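Local coordinates for cell wall surface anchor family protein (Streptococcus agalactiae, PDB 3PHS) that forms the minor pilin GBS52 of the pilus, a cell-wall-anchored subunit with an IgG-like domain that mediates adhesion to lung epithelial cells, at residues L67-L72 against L103-G108; L15-L20 against S115-D120; V45-Y50 against G88-N93; G136-L141 against Y204-I209. All coordinates share one frame; numbering follows the deposited sequence.

How the contacts relate
Contacts 2, 3 and 4 are core contacts, made by buried side chains between facing sheets. Contact 1 is partly buried, where a short helix meets the end of a strand. Contacts 1 to 3 belong to one body of the chain and touch one another. Contacts 1 and 3 share the sheet of strands 46-52 and 98-106. Contacts 2 and 3 join the same two sheets: strands 13-21 and 89-95 are neighbours in one, and strands 109-121 and 46-52 lie in the other. His19 and Tyr47 are hydrogen-bonded between them. Contact 4 is separate, about 33 Å centre to centre from contact 3. Aromatic rings enter contacts 2 and 3, whereas contacts 1 and 4 join aliphatic side chains.

Contact 1 (L67-L72 against L103-G108); sequences LTITEL and LAVKAG
Leu72 and Leu103 make the inner half of this contact. Their side chains meet tip to tip, with Leu72 CD1 3.9 Å from Leu103 CD1. The other methyl of Leu103 lies almost as near, so Leu72 CD1 rests against the fork of the leucine. Both residues are buried. CG of Leu103 stands between its backbone N and carbonyl carbon (chi1 79°), which brings the fork up to the helix.

The outer half is no farther apart but more open to solvent: Ile69 and Val105 are partly exposed and Gly108 is exposed. Ile69 also points at the strand, and its CD1 meets Val105 CG1 at 3.8 Å, again tip to tip. CD1 touches both methyls of Val105. The CG2 branch of Ile69 lies 3.6 Å from Gly108 O, where the chain has left the strand. No hydrogen bond crosses the contact.

The start of the helix is fixed within its own segment. Thr68 is the N-cap, and with Glu71 it forms a capping box. Thr68 N gives a nearly straight 2.9 Å bond to Glu71 OE1, on the anti side of the carboxylate and somewhat out of its plane. The return bond, from Glu71 N to Thr68 OG1, is weak.

Helix 69-75 packs by its first turn on the end of strand 98-106. Leu72 and Leu103 also touch Tyr50 of the neighbouring strand 46-52. Leu103 reaches Ala116 of strand 109-121.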
loop_
_atom_site.group_PDB
_atom_site.type_symbol
_atom_site.label_atom_id
_atom_site.label_comp_id
_atom_site.label_asym_id
_atom_site.label_seq_id
_atom_site.Cartn_x
_atom_site.Cartn_y
_atom_site.Cartn_z
ATOM N N LEU A 67 -1.030 -13.846 8.419
ATOM C CA LEU A 67 -0.059 -13.651 9.490
ATOM C C LEU A 67 0.613 -12.286 9.441
ATOM O O LEU A 67 0.919 -11.774 8.358
ATOM C CB LEU A 67 1.019 -14.732 9.443
ATOM C CG LEU A 67 0.532 -16.176 9.478
ATOM C CD1 LEU A 67 1.738 -17.113 9.453
ATOM C CD2 LEU A 67 -0.343 -16.419 10.715
ATOM N N THR A 68 0.829 -11.685 10.616
ATOM C CA THR A 68 1.644 -10.480 10.685
ATOM C C THR A 68 3.112 -10.838 10.434
ATOM O O THR A 68 3.516 -12.028 10.505
ATOM C CB THR A 68 1.532 -9.751 12.074
ATOM O OG1 THR A 68 2.226 -10.514 13.068
ATOM C CG2 THR A 68 0.077 -9.546 12.490
ATOM N N ILE A 69 3.923 -9.812 10.178
ATOM C CA ILE A 69 5.321 -10.018 9.852
ATOM C C ILE A 69 6.075 -10.799 10.925
ATOM O O ILE A 69 6.853 -11.710 10.614
ATOM C CB ILE A 69 6.046 -8.698 9.443
ATOM C CG1 ILE A 69 7.430 -9.011 8.867
ATOM C CG2 ILE A 69 6.143 -7.710 10.624
ATOM C CD1 ILE A 69 7.919 -7.957 7.844
ATOM N N THR A 70 5.829 -10.478 12.191
ATOM C CA THR A 70 6.512 -11.212 13.268
ATOM C C THR A 70 5.974 -12.616 13.427
ATOM O O THR A 70 6.727 -13.513 13.806
ATOM C CB THR A 70 6.490 -10.450 14.633
ATOM O OG1 THR A 70 5.134 -10.245 15.056
ATOM C CG2 THR A 70 7.236 -9.102 14.503
ATOM N N GLU A 71 4.700 -12.828 13.099
ATOM C CA GLU A 71 4.096 -14.171 13.159
ATOM C C GLU A 71 4.711 -15.146 12.137
ATOM O O GLU A 71 4.787 -16.360 12.387
ATOM C CB GLU A 71 2.570 -14.106 12.975
ATOM C CG GLU A 71 1.870 -13.360 14.117
ATOM C CD GLU A 71 0.355 -13.319 14.004
ATOM O OE1 GLU A 71 -0.215 -13.175 12.886
ATOM O OE2 GLU A 71 -0.274 -13.419 15.075
ATOM N N LEU A 72 5.140 -14.596 11.003
ATOM C CA LEU A 72 5.785 -15.373 9.938
ATOM C C LEU A 72 6.987 -16.087 10.538
ATOM O O LEU A 72 7.161 -17.292 10.357
ATOM C CB LEU A 72 6.223 -14.457 8.786
ATOM C CG LEU A 72 5.124 -13.727 7.987
ATOM C CD1 LEU A 72 5.761 -12.765 6.971
ATOM C CD2 LEU A 72 4.183 -14.700 7.264
ATOM N N LEU A 103 7.577 -12.970 0.330
ATOM C CA LEU A 103 6.907 -11.669 0.235
ATOM C C LEU A 103 7.956 -10.587 0.121
ATOM O O LEU A 103 9.110 -10.807 0.483
ATOM C CB LEU A 103 6.030 -11.415 1.474
ATOM C CG LEU A 103 6.683 -10.946 2.776
ATOM C CD1 LEU A 103 5.624 -10.523 3.770
ATOM C CD2 LEU A 103 7.526 -12.054 3.370
ATOM N N ALA A 104 7.570 -9.428 -0.396
ATOM C CA ALA A 104 8.435 -8.261 -0.319
ATOM C C ALA A 104 8.101 -7.482 0.946
ATOM O O ALA A 104 6.922 -7.348 1.329
ATOM C CB ALA A 104 8.259 -7.364 -1.544
ATOM N N VAL A 105 9.143 -6.951 1.569
ATOM C CA VAL A 105 9.020 -6.161 2.808
ATOM C C VAL A 105 9.450 -4.712 2.572
ATOM O O VAL A 105 10.442 -4.436 1.888
ATOM C CB VAL A 105 9.858 -6.786 3.964
ATOM C CG1 VAL A 105 9.781 -5.928 5.248
ATOM C CG2 VAL A 105 9.380 -8.191 4.261
ATOM N N LYS A 106 8.698 -3.781 3.147
ATOM C CA LYS A 106 9.070 -2.366 3.082
ATOM C C LYS A 106 8.578 -1.671 4.343
ATOM O O LYS A 106 7.446 -1.894 4.771
ATOM C CB LYS A 106 8.428 -1.707 1.872
ATOM C CG LYS A 106 8.864 -0.258 1.685
ATOM C CD LYS A 106 7.810 0.443 0.886
ATOM C CE LYS A 106 8.407 1.637 0.193
ATOM N NZ LYS A 106 7.375 2.272 -0.684
ATOM N N ALA A 107 9.448 -0.854 4.930
ATOM C CA ALA A 107 9.138 -0.142 6.168
ATOM C C ALA A 107 8.630 -1.114 7.235
ATOM O O ALA A 107 7.570 -0.883 7.855
ATOM C CB ALA A 107 8.090 0.945 5.894
ATOM N N GLY A 108 9.357 -2.222 7.403
ATOM C CA GLY A 108 9.072 -3.214 8.449
ATOM C C GLY A 108 7.779 -3.997 8.354
ATOM O O GLY A 108 7.378 -4.643 9.320
#

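Contact 2 (L15-L20 against S115-D120); sequences LTIVHL and SAFLVD
Ile17 and Phe117 approach from opposite directions and meet across the interior. Ile17 CD1 lies 4.1 Å from Phe117 CZ, at the far end of the ring. The methyl comes in obliquely to the ring. Beside this pair, Leu15 and Val119 reach toward each other tip to tip. Their nearest atoms are Leu15 CD1 and Val119 CG1, 4.2 Å apart. All four residues are buried, and no hydrogen bond joins the two segments. The backbones stay well apart: even the nearest CA atoms, those of Leu15 and Val119, are 9.0 Å from each other. The side chains alone span the gap.

The Phe117 ring owes its place to its first torsion. CG sits between the backbone N and the carbonyl carbon (chi1 49°), and the ring extends toward Ile17. Val119 CG2, from the same strand, lies at the ring edge and in its plane.

The next shell positions strand 13-21. Leu15 and Ile17 have backbone hydrogen bonds to Phe92 and Ala90 of strand 89-95. Thr16, between them, bonds through its backbone to Lys125 and Ile127 of strand 125-127. Both Ile17 and Phe117 also touch the side chain of Ile127.

Leu15, Ile17, Phe117 and Val119 alternate along their strands with residues that take no part. This inward alternation joins a mixed sheet, through strand 13-21, to an antiparallel one, through strand 109-121. It is the face-to-face packing of a beta sandwich, consistent with the Ig-like fold described for this pilin.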
loop_
_atom_site.group_PDB
_atom_site.type_symbol
_atom_site.label_atom_id
_atom_site.label_comp_id
_atom_site.label_asym_id
_atom_site.label_seq_id
_atom_site.Cartn_x
_atom_site.Cartn_y
_atom_site.Cartn_z
ATOM N N LEU A 15 16.924 -20.515 -5.791
ATOM C CA LEU A 15 15.698 -19.779 -6.079
ATOM C C LEU A 15 16.069 -18.362 -6.458
ATOM O O LEU A 15 16.879 -17.733 -5.772
ATOM C CB LEU A 15 14.797 -19.763 -4.841
ATOM C CG LEU A 15 13.562 -18.869 -4.894
ATOM C CD1 LEU A 15 12.588 -19.324 -5.986
ATOM C CD2 LEU A 15 12.856 -18.831 -3.530
ATOM N N THR A 16 15.466 -17.861 -7.542
ATOM C CA THR A 16 15.724 -16.499 -8.017
ATOM C C THR A 16 14.393 -15.803 -8.110
ATOM O O THR A 16 13.500 -16.303 -8.765
ATOM C CB THR A 16 16.389 -16.487 -9.424
ATOM O OG1 THR A 16 17.645 -17.187 -9.374
ATOM C CG2 THR A 16 16.643 -15.039 -9.910
ATOM N N ILE A 17 14.257 -14.662 -7.430
ATOM C CA ILE A 17 13.030 -13.868 -7.499
ATOM C C ILE A 17 13.351 -12.718 -8.417
ATOM O O ILE A 17 14.314 -11.999 -8.172
ATOM C CB ILE A 17 12.628 -13.289 -6.089
ATOM C CG1 ILE A 17 12.432 -14.381 -5.014
ATOM C CG2 ILE A 17 11.406 -12.377 -6.181
ATOM C CD1 ILE A 17 11.924 -15.656 -5.454
ATOM N N VAL A 18 12.559 -12.539 -9.476
ATOM C CA VAL A 18 12.824 -11.478 -10.454
ATOM C C VAL A 18 11.739 -10.429 -10.333
ATOM O O VAL A 18 10.568 -10.688 -10.633
ATOM C CB VAL A 18 12.903 -12.026 -11.914
ATOM C CG1 VAL A 18 13.459 -10.970 -12.894
ATOM C CG2 VAL A 18 13.789 -13.272 -11.977
ATOM N N HIS A 19 12.132 -9.237 -9.878
ATOM C CA HIS A 19 11.185 -8.156 -9.637
ATOM C C HIS A 19 11.151 -7.177 -10.822
ATOM O O HIS A 19 12.065 -6.378 -10.981
ATOM C CB HIS A 19 11.578 -7.424 -8.336
ATOM C CG HIS A 19 10.585 -6.392 -7.898
ATOM N ND1 HIS A 19 9.823 -6.523 -6.757
ATOM C CD2 HIS A 19 10.240 -5.198 -8.444
ATOM C CE1 HIS A 19 9.028 -5.474 -6.635
ATOM N NE2 HIS A 19 9.265 -4.649 -7.641
ATOM N N LEU A 20 10.101 -7.265 -11.648
ATOM C CA LEU A 20 9.949 -6.443 -12.861
ATOM C C LEU A 20 8.677 -5.629 -12.788
ATOM O O LEU A 20 7.614 -6.153 -12.433
ATOM C CB LEU A 20 9.892 -7.320 -14.128
ATOM C CG LEU A 20 11.076 -8.282 -14.323
ATOM C CD1 LEU A 20 10.888 -9.159 -15.566
ATOM C CD2 LEU A 20 12.383 -7.481 -14.402
ATOM N N SER A 115 2.372 -9.293 -4.615
ATOM C CA SER A 115 1.586 -10.424 -4.167
ATOM C C SER A 115 2.525 -11.465 -3.581
ATOM O O SER A 115 3.480 -11.889 -4.243
ATOM C CB SER A 115 0.779 -11.015 -5.323
ATOM O OG SER A 115 -0.270 -10.129 -5.695
ATOM N N ALA A 116 2.270 -11.847 -2.327
ATOM C CA ALA A 116 3.033 -12.911 -1.689
ATOM C C ALA A 116 2.719 -14.252 -2.368
ATOM O O ALA A 116 1.670 -14.413 -3.015
ATOM C CB ALA A 116 2.709 -12.982 -0.212
ATOM N N PHE A 117 3.617 -15.225 -2.206
ATOM C CA PHE A 117 3.488 -16.467 -2.972
ATOM C C PHE A 117 4.023 -17.651 -2.174
ATOM O O PHE A 117 4.819 -17.481 -1.243
ATOM C CB PHE A 117 4.271 -16.365 -4.296
ATOM C CG PHE A 117 5.666 -15.861 -4.125
ATOM C CD1 PHE A 117 5.937 -14.491 -4.212
ATOM C CD2 PHE A 117 6.703 -16.741 -3.814
ATOM C CE1 PHE A 117 7.219 -14.013 -3.998
ATOM C CE2 PHE A 117 7.990 -16.274 -3.621
ATOM C CZ PHE A 117 8.252 -14.911 -3.710
ATOM N N LEU A 118 3.615 -18.845 -2.571
ATOM C CA LEU A 118 4.255 -20.049 -2.061
ATOM C C LEU A 118 5.167 -20.614 -3.142
ATOM O O LEU A 118 4.820 -20.594 -4.321
ATOM C CB LEU A 118 3.208 -21.083 -1.643
ATOM C CG LEU A 118 2.462 -20.768 -0.358
ATOM C CD1 LEU A 118 1.298 -21.741 -0.209
ATOM C CD2 LEU A 118 3.421 -20.822 0.870
ATOM N N VAL A 119 6.340 -21.104 -2.752
ATOM C CA VAL A 119 7.220 -21.820 -3.703
ATOM C C VAL A 119 7.333 -23.282 -3.231
ATOM O O VAL A 119 7.731 -23.539 -2.100
ATOM C CB VAL A 119 8.661 -21.250 -3.765
ATOM C CG1 VAL A 119 9.396 -21.818 -5.005
ATOM C CG2 VAL A 119 8.693 -19.715 -3.772
ATOM N N ASP A 120 6.991 -24.218 -4.114
ATOM C CA ASP A 120 7.188 -25.642 -3.878
ATOM C C ASP A 120 8.619 -25.952 -4.363
ATOM O O ASP A 120 8.832 -26.330 -5.535
ATOM C CB ASP A 120 6.124 -26.394 -4.686
ATOM C CG ASP A 120 6.114 -27.896 -4.462
ATOM O OD1 ASP A 120 6.896 -28.444 -3.659
ATOM O OD2 ASP A 120 5.285 -28.543 -5.143
#

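Contact 3 (V45-Y50 against G88-N93); sequences VLYQLY and GKATFN
Leu49 packs over one face of the Phe92 ring. Its CD2 methyl is the bump: it lies 3.8 Å from the ring centroid and 30° off the ring normal, a CH-pi contact. The methyl leans toward the far end of the ring, and Leu49 CD2 is only 3.3 Å from Phe92 CZ, so the fit there is tight. CG of Leu49 is above the same face, farther out toward the rim. The two side chains cross obliquely. Phe92 CG lies anti to its carbonyl carbon (chi1 -66°), which sends the ring across toward Leu49 and Tyr47.

The far end of Phe92 also enters a hollow beside Tyr47. Phe92 CZ is 4.0 Å from Tyr47 CB and 3.8 Å from Tyr47 O. The carbonyl oxygen lies at the ring edge, in the ring plane.

Ala90 makes a smaller bump two residues earlier on the strand. Its CB comes obliquely to the Tyr47 ring, 4.0 Å from Tyr47 CD1. The short side chain suits the closer spacing here: the CA atoms of Tyr47 and Ala90 are 6.8 Å apart, against 8.7 Å for Leu49 and Phe92.

Strand 46-52 of the antiparallel sheet and strand 89-95 of the mixed sheet belong to the two layers of a sandwich, consistent with the Ig-like fold; their segments run 30° apart. Ile17 of strand 13-21 packs on both Tyr47 and Phe92, closing the group from a third strand. The hydroxyl of Tyr47 is hydrogen-bonded to His19 ND1. The side-chain contact is largely apolar and depends on shape, and no hydrogen bond links the segments.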
loop_
_atom_site.group_PDB
_atom_site.type_symbol
_atom_site.label_atom_id
_atom_site.label_comp_id
_atom_site.label_asym_id
_atom_site.label_seq_id
_atom_site.Cartn_x
_atom_site.Cartn_y
_atom_site.Cartn_z
ATOM N N VAL A 45 14.856 -4.065 -3.679
ATOM C CA VAL A 45 13.637 -4.599 -3.068
ATOM C C VAL A 45 14.009 -5.779 -2.181
ATOM O O VAL A 45 14.710 -6.715 -2.620
ATOM C CB VAL A 45 12.536 -5.016 -4.116
ATOM C CG1 VAL A 45 11.264 -5.570 -3.420
ATOM C CG2 VAL A 45 12.148 -3.834 -5.020
ATOM N N LEU A 46 13.568 -5.707 -0.924
ATOM C CA LEU A 46 13.847 -6.753 0.051
ATOM C C LEU A 46 12.809 -7.856 -0.012
ATOM O O LEU A 46 11.622 -7.611 0.227
ATOM C CB LEU A 46 13.907 -6.148 1.465
ATOM C CG LEU A 46 14.144 -7.085 2.647
ATOM C CD1 LEU A 46 15.324 -8.023 2.391
ATOM C CD2 LEU A 46 14.400 -6.216 3.871
ATOM N N TYR A 47 13.269 -9.060 -0.360
ATOM C CA TYR A 47 12.436 -10.274 -0.317
ATOM C C TYR A 47 12.805 -11.144 0.882
ATOM O O TYR A 47 13.990 -11.296 1.226
ATOM C CB TYR A 47 12.561 -11.079 -1.635
ATOM C CG TYR A 47 11.671 -10.512 -2.712
ATOM C CD1 TYR A 47 12.135 -9.524 -3.584
ATOM C CD2 TYR A 47 10.342 -10.916 -2.823
ATOM C CE1 TYR A 47 11.298 -8.985 -4.561
ATOM C CE2 TYR A 47 9.492 -10.358 -3.790
ATOM C CZ TYR A 47 9.984 -9.403 -4.655
ATOM O OH TYR A 47 9.142 -8.867 -5.614
ATOM N N GLN A 48 11.784 -11.676 1.540
ATOM C CA GLN A 48 11.999 -12.659 2.582
ATOM C C GLN A 48 11.284 -13.942 2.223
ATOM O O GLN A 48 10.164 -13.911 1.721
ATOM C CB GLN A 48 11.524 -12.128 3.928
ATOM C CG GLN A 48 12.344 -10.951 4.329
ATOM C CD GLN A 48 11.963 -10.354 5.649
ATOM O OE1 GLN A 48 12.740 -9.570 6.211
ATOM N NE2 GLN A 48 10.786 -10.697 6.158
ATOM N N LEU A 49 11.939 -15.062 2.530
ATOM C CA LEU A 49 11.387 -16.385 2.288
ATOM C C LEU A 49 11.312 -17.142 3.606
ATOM O O LEU A 49 12.324 -17.288 4.289
ATOM C CB LEU A 49 12.231 -17.132 1.233
ATOM C CG LEU A 49 11.947 -16.944 -0.270
ATOM C CD1 LEU A 49 10.691 -17.662 -0.677
ATOM C CD2 LEU A 49 11.871 -15.490 -0.742
ATOM N N TYR A 50 10.108 -17.607 3.953
ATOM C CA TYR A 50 9.835 -18.299 5.216
ATOM C C TYR A 50 9.647 -19.782 4.928
ATOM O O TYR A 50 8.740 -20.170 4.192
ATOM C CB TYR A 50 8.614 -17.691 5.902
ATOM C CG TYR A 50 8.923 -16.300 6.404
ATOM C CD1 TYR A 50 8.885 -15.200 5.541
ATOM C CD2 TYR A 50 9.342 -16.102 7.715
ATOM C CE1 TYR A 50 9.203 -13.919 6.001
ATOM C CE2 TYR A 50 9.672 -14.830 8.182
ATOM C CZ TYR A 50 9.583 -13.750 7.326
ATOM O OH TYR A 50 9.932 -12.520 7.805
ATOM N N GLY A 88 17.306 -6.902 -11.146
ATOM C CA GLY A 88 16.025 -7.095 -10.473
ATOM C C GLY A 88 15.902 -8.449 -9.782
ATOM O O GLY A 88 14.809 -8.846 -9.375
ATOM N N LYS A 89 17.031 -9.133 -9.622
ATOM C CA LYS A 89 17.074 -10.495 -9.057
ATOM C C LYS A 89 17.468 -10.537 -7.599
ATOM O O LYS A 89 18.520 -10.017 -7.232
ATOM C CB LYS A 89 18.048 -11.362 -9.861
ATOM C CG LYS A 89 17.540 -11.610 -11.273
ATOM C CD LYS A 89 18.490 -12.482 -12.099
ATOM C CE LYS A 89 17.858 -12.806 -13.450
ATOM N NZ LYS A 89 18.722 -13.757 -14.210
ATOM N N ALA A 90 16.604 -11.139 -6.778
ATOM C CA ALA A 90 16.900 -11.443 -5.377
ATOM C C ALA A 90 17.211 -12.933 -5.336
ATOM O O ALA A 90 16.334 -13.762 -5.595
ATOM C CB ALA A 90 15.698 -11.101 -4.477
ATOM N N THR A 91 18.477 -13.260 -5.071
ATOM C CA THR A 91 18.960 -14.642 -5.221
ATOM C C THR A 91 19.021 -15.366 -3.885
ATOM O O THR A 91 19.472 -14.806 -2.874
ATOM C CB THR A 91 20.353 -14.690 -5.908
ATOM O OG1 THR A 91 21.302 -13.944 -5.143
ATOM C CG2 THR A 91 20.297 -14.114 -7.332
ATOM N N PHE A 92 18.547 -16.606 -3.891
ATOM C CA PHE A 92 18.493 -17.454 -2.701
ATOM C C PHE A 92 19.248 -18.727 -3.009
ATOM O O PHE A 92 18.807 -19.534 -3.828
ATOM C CB PHE A 92 17.040 -17.760 -2.325
ATOM C CG PHE A 92 16.282 -16.537 -1.892
ATOM C CD1 PHE A 92 16.220 -16.186 -0.541
ATOM C CD2 PHE A 92 15.695 -15.705 -2.835
ATOM C CE1 PHE A 92 15.537 -15.014 -0.126
ATOM C CE2 PHE A 92 15.011 -14.534 -2.443
ATOM C CZ PHE A 92 14.936 -14.190 -1.094
ATOM N N ASN A 93 20.394 -18.884 -2.359
ATOM C CA ASN A 93 21.313 -19.975 -2.664
ATOM C C ASN A 93 21.276 -21.116 -1.676
ATOM O O ASN A 93 21.228 -20.910 -0.449
ATOM C CB ASN A 93 22.727 -19.422 -2.787
ATOM C CG ASN A 93 22.842 -18.429 -3.906
ATOM O OD1 ASN A 93 23.070 -17.236 -3.679
ATOM N ND2 ASN A 93 22.616 -18.892 -5.115
#

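Contact 4 (G136-L141 against Y204-I209); sequences GELDLL and YVLKEI
Leu138 is the first residue of segment 136-141 to touch the opposite strand. Its side chain meets Leu206 tip to tip. Leu138 CD2 is 4.1 Å from Leu206 CD2, and the other methyl of Leu206 is at nearly the same distance. One methyl of Leu138 therefore faces the whole fork of Leu206. Val234 and Ile226 also pack on Leu138.

Asp139 turns to the other side of the strand. Its carboxylate forms a salt bridge with Arg195 through OD2 and a hydrogen bond with His193 through OD1.

Leu140 comes next and points inward again. Its CD2 approaches Leu206 CD1 to 3.8 Å, also tip to tip. Leu138 and Leu140 hold nearly the same shape, each with CG opposite its backbone N (chi1 165° and 169°), so their CD2 methyls stand in a row. Leu206 enters between them from across the interior. Ile236 touches Leu140 from the neighbouring strand 231-240, and Phe158 from the facing sheet, where Leu160 touches Leu206.

All three leucines are buried. No hydrogen bond links the segments, and the CA atoms of Leu140 and Leu206 are 9.5 Å apart. That spacing, bridged by side chains alone, is that of two sheets packed face to face. One contains strand 135-146, the other strand 202-210. Such a beta sandwich is consistent with the prealbumin-like (transthyretin-type) domain to which both segments belong.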
loop_
_atom_site.group_PDB
_atom_site.type_symbol
_atom_site.label_atom_id
_atom_site.label_comp_id
_atom_site.label_asym_id
_atom_site.label_seq_id
_atom_site.Cartn_x
_atom_site.Cartn_y
_atom_site.Cartn_z
ATOM N N GLY A 136 -2.333 6.594 -9.879
ATOM C CA GLY A 136 -3.341 7.586 -10.241
ATOM C C GLY A 136 -3.366 8.621 -9.140
ATOM O O GLY A 136 -2.516 8.617 -8.264
ATOM N N GLU A 137 -4.378 9.478 -9.159
ATOM C CA GLU A 137 -4.354 10.679 -8.346
ATOM C C GLU A 137 -5.633 10.825 -7.522
ATOM O O GLU A 137 -6.696 10.329 -7.885
ATOM C CB GLU A 137 -4.120 11.889 -9.281
ATOM C CG GLU A 137 -4.669 13.239 -8.853
ATOM C CD GLU A 137 -4.614 14.268 -9.982
ATOM O OE1 GLU A 137 -3.523 14.466 -10.565
ATOM O OE2 GLU A 137 -5.669 14.866 -10.300
ATOM N N LEU A 138 -5.491 11.508 -6.394
ATOM C CA LEU A 138 -6.615 11.857 -5.541
ATOM C C LEU A 138 -6.826 13.352 -5.671
ATOM O O LEU A 138 -5.860 14.110 -5.627
ATOM C CB LEU A 138 -6.265 11.542 -4.090
ATOM C CG LEU A 138 -7.138 12.122 -2.979
ATOM C CD1 LEU A 138 -8.563 11.551 -3.113
ATOM C CD2 LEU A 138 -6.521 11.776 -1.621
ATOM N N ASP A 139 -8.080 13.781 -5.828
ATOM C CA ASP A 139 -8.404 15.196 -5.680
ATOM C C ASP A 139 -9.525 15.365 -4.653
ATOM O O ASP A 139 -10.692 15.085 -4.938
ATOM C CB ASP A 139 -8.794 15.840 -7.010
ATOM C CG ASP A 139 -8.830 17.358 -6.932
ATOM O OD1 ASP A 139 -8.871 17.915 -5.807
ATOM O OD2 ASP A 139 -8.817 18.003 -7.994
ATOM N N LEU A 140 -9.139 15.812 -3.466
ATOM C CA LEU A 140 -10.064 16.041 -2.374
ATOM C C LEU A 140 -10.501 17.495 -2.368
ATOM O O LEU A 140 -9.664 18.400 -2.387
ATOM C CB LEU A 140 -9.423 15.685 -1.036
ATOM C CG LEU A 140 -10.122 16.074 0.279
ATOM C CD1 LEU A 140 -11.522 15.464 0.372
ATOM C CD2 LEU A 140 -9.262 15.665 1.482
ATOM N N LEU A 141 -11.816 17.691 -2.337
ATOM C CA LEU A 141 -12.388 18.992 -2.064
ATOM C C LEU A 141 -13.014 18.936 -0.672
ATOM O O LEU A 141 -13.841 18.067 -0.389
ATOM C CB LEU A 141 -13.445 19.349 -3.121
ATOM C CG LEU A 141 -14.359 20.537 -2.765
ATOM C CD1 LEU A 141 -13.573 21.843 -2.638
ATOM C CD2 LEU A 141 -15.527 20.684 -3.734
ATOM N N TYR A 204 -7.207 3.326 -0.080
ATOM C CA TYR A 204 -6.586 4.214 0.886
ATOM C C TYR A 204 -7.634 4.777 1.837
ATOM O O TYR A 204 -8.832 4.620 1.623
ATOM C CB TYR A 204 -5.852 5.378 0.171
ATOM C CG TYR A 204 -4.688 4.928 -0.688
ATOM C CD1 TYR A 204 -4.896 4.420 -1.962
ATOM C CD2 TYR A 204 -3.375 4.990 -0.208
ATOM C CE1 TYR A 204 -3.820 3.984 -2.758
ATOM C CE2 TYR A 204 -2.277 4.558 -1.002
ATOM C CZ TYR A 204 -2.522 4.060 -2.268
ATOM O OH TYR A 204 -1.469 3.622 -3.038
ATOM N N VAL A 205 -7.161 5.434 2.885
ATOM C CA VAL A 205 -8.047 6.046 3.872
ATOM C C VAL A 205 -7.533 7.440 4.196
ATOM O O VAL A 205 -6.363 7.624 4.567
ATOM C CB VAL A 205 -8.160 5.192 5.161
ATOM C CG1 VAL A 205 -8.979 5.925 6.238
ATOM C CG2 VAL A 205 -8.760 3.836 4.863
ATOM N N LEU A 206 -8.423 8.422 4.051
ATOM C CA LEU A 206 -8.147 9.783 4.486
ATOM C C LEU A 206 -8.596 9.962 5.930
ATOM O O LEU A 206 -9.751 9.682 6.263
ATOM C CB LEU A 206 -8.894 10.774 3.590
ATOM C CG LEU A 206 -8.258 11.119 2.241
ATOM C CD1 LEU A 206 -9.296 11.817 1.377
ATOM C CD2 LEU A 206 -6.995 11.993 2.415
ATOM N N LYS A 207 -7.690 10.412 6.772
ATOM C CA LYS A 207 -8.010 10.690 8.141
ATOM C C LYS A 207 -8.019 12.197 8.391
ATOM O O LYS A 207 -7.062 12.848 8.146
ATOM C CB LYS A 207 -7.043 9.954 9.071
ATOM C CG LYS A 207 -7.466 9.927 10.508
ATOM C CD LYS A 207 -6.522 9.082 11.397
ATOM C CE LYS A 207 -6.725 9.372 12.898
ATOM N NZ LYS A 207 -5.698 8.772 13.752
ATOM N N GLU A 208 -9.159 12.739 8.797
ATOM C CA GLU A 208 -9.209 14.168 9.062
ATOM C C GLU A 208 -8.679 14.394 10.474
ATOM O O GLU A 208 -9.163 13.775 11.424
ATOM C CB GLU A 208 -10.640 14.713 8.919
ATOM C CG GLU A 208 -10.686 16.233 8.943
ATOM C CD GLU A 208 -12.095 16.799 8.723
ATOM O OE1 GLU A 208 -12.982 16.083 8.212
ATOM O OE2 GLU A 208 -12.286 17.983 9.056
ATOM N N ILE A 209 -7.695 15.279 10.593
ATOM C CA ILE A 209 -6.926 15.468 11.835
ATOM C C ILE A 209 -7.422 16.685 12.594
ATOM O O ILE A 209 -7.606 16.637 13.818
ATOM C CB ILE A 209 -5.406 15.672 11.531
ATOM C CG1 ILE A 209 -4.851 14.490 10.732
ATOM C CG2 ILE A 209 -4.598 15.879 12.819
ATOM C CD1 ILE A 209 -5.131 13.137 11.344
#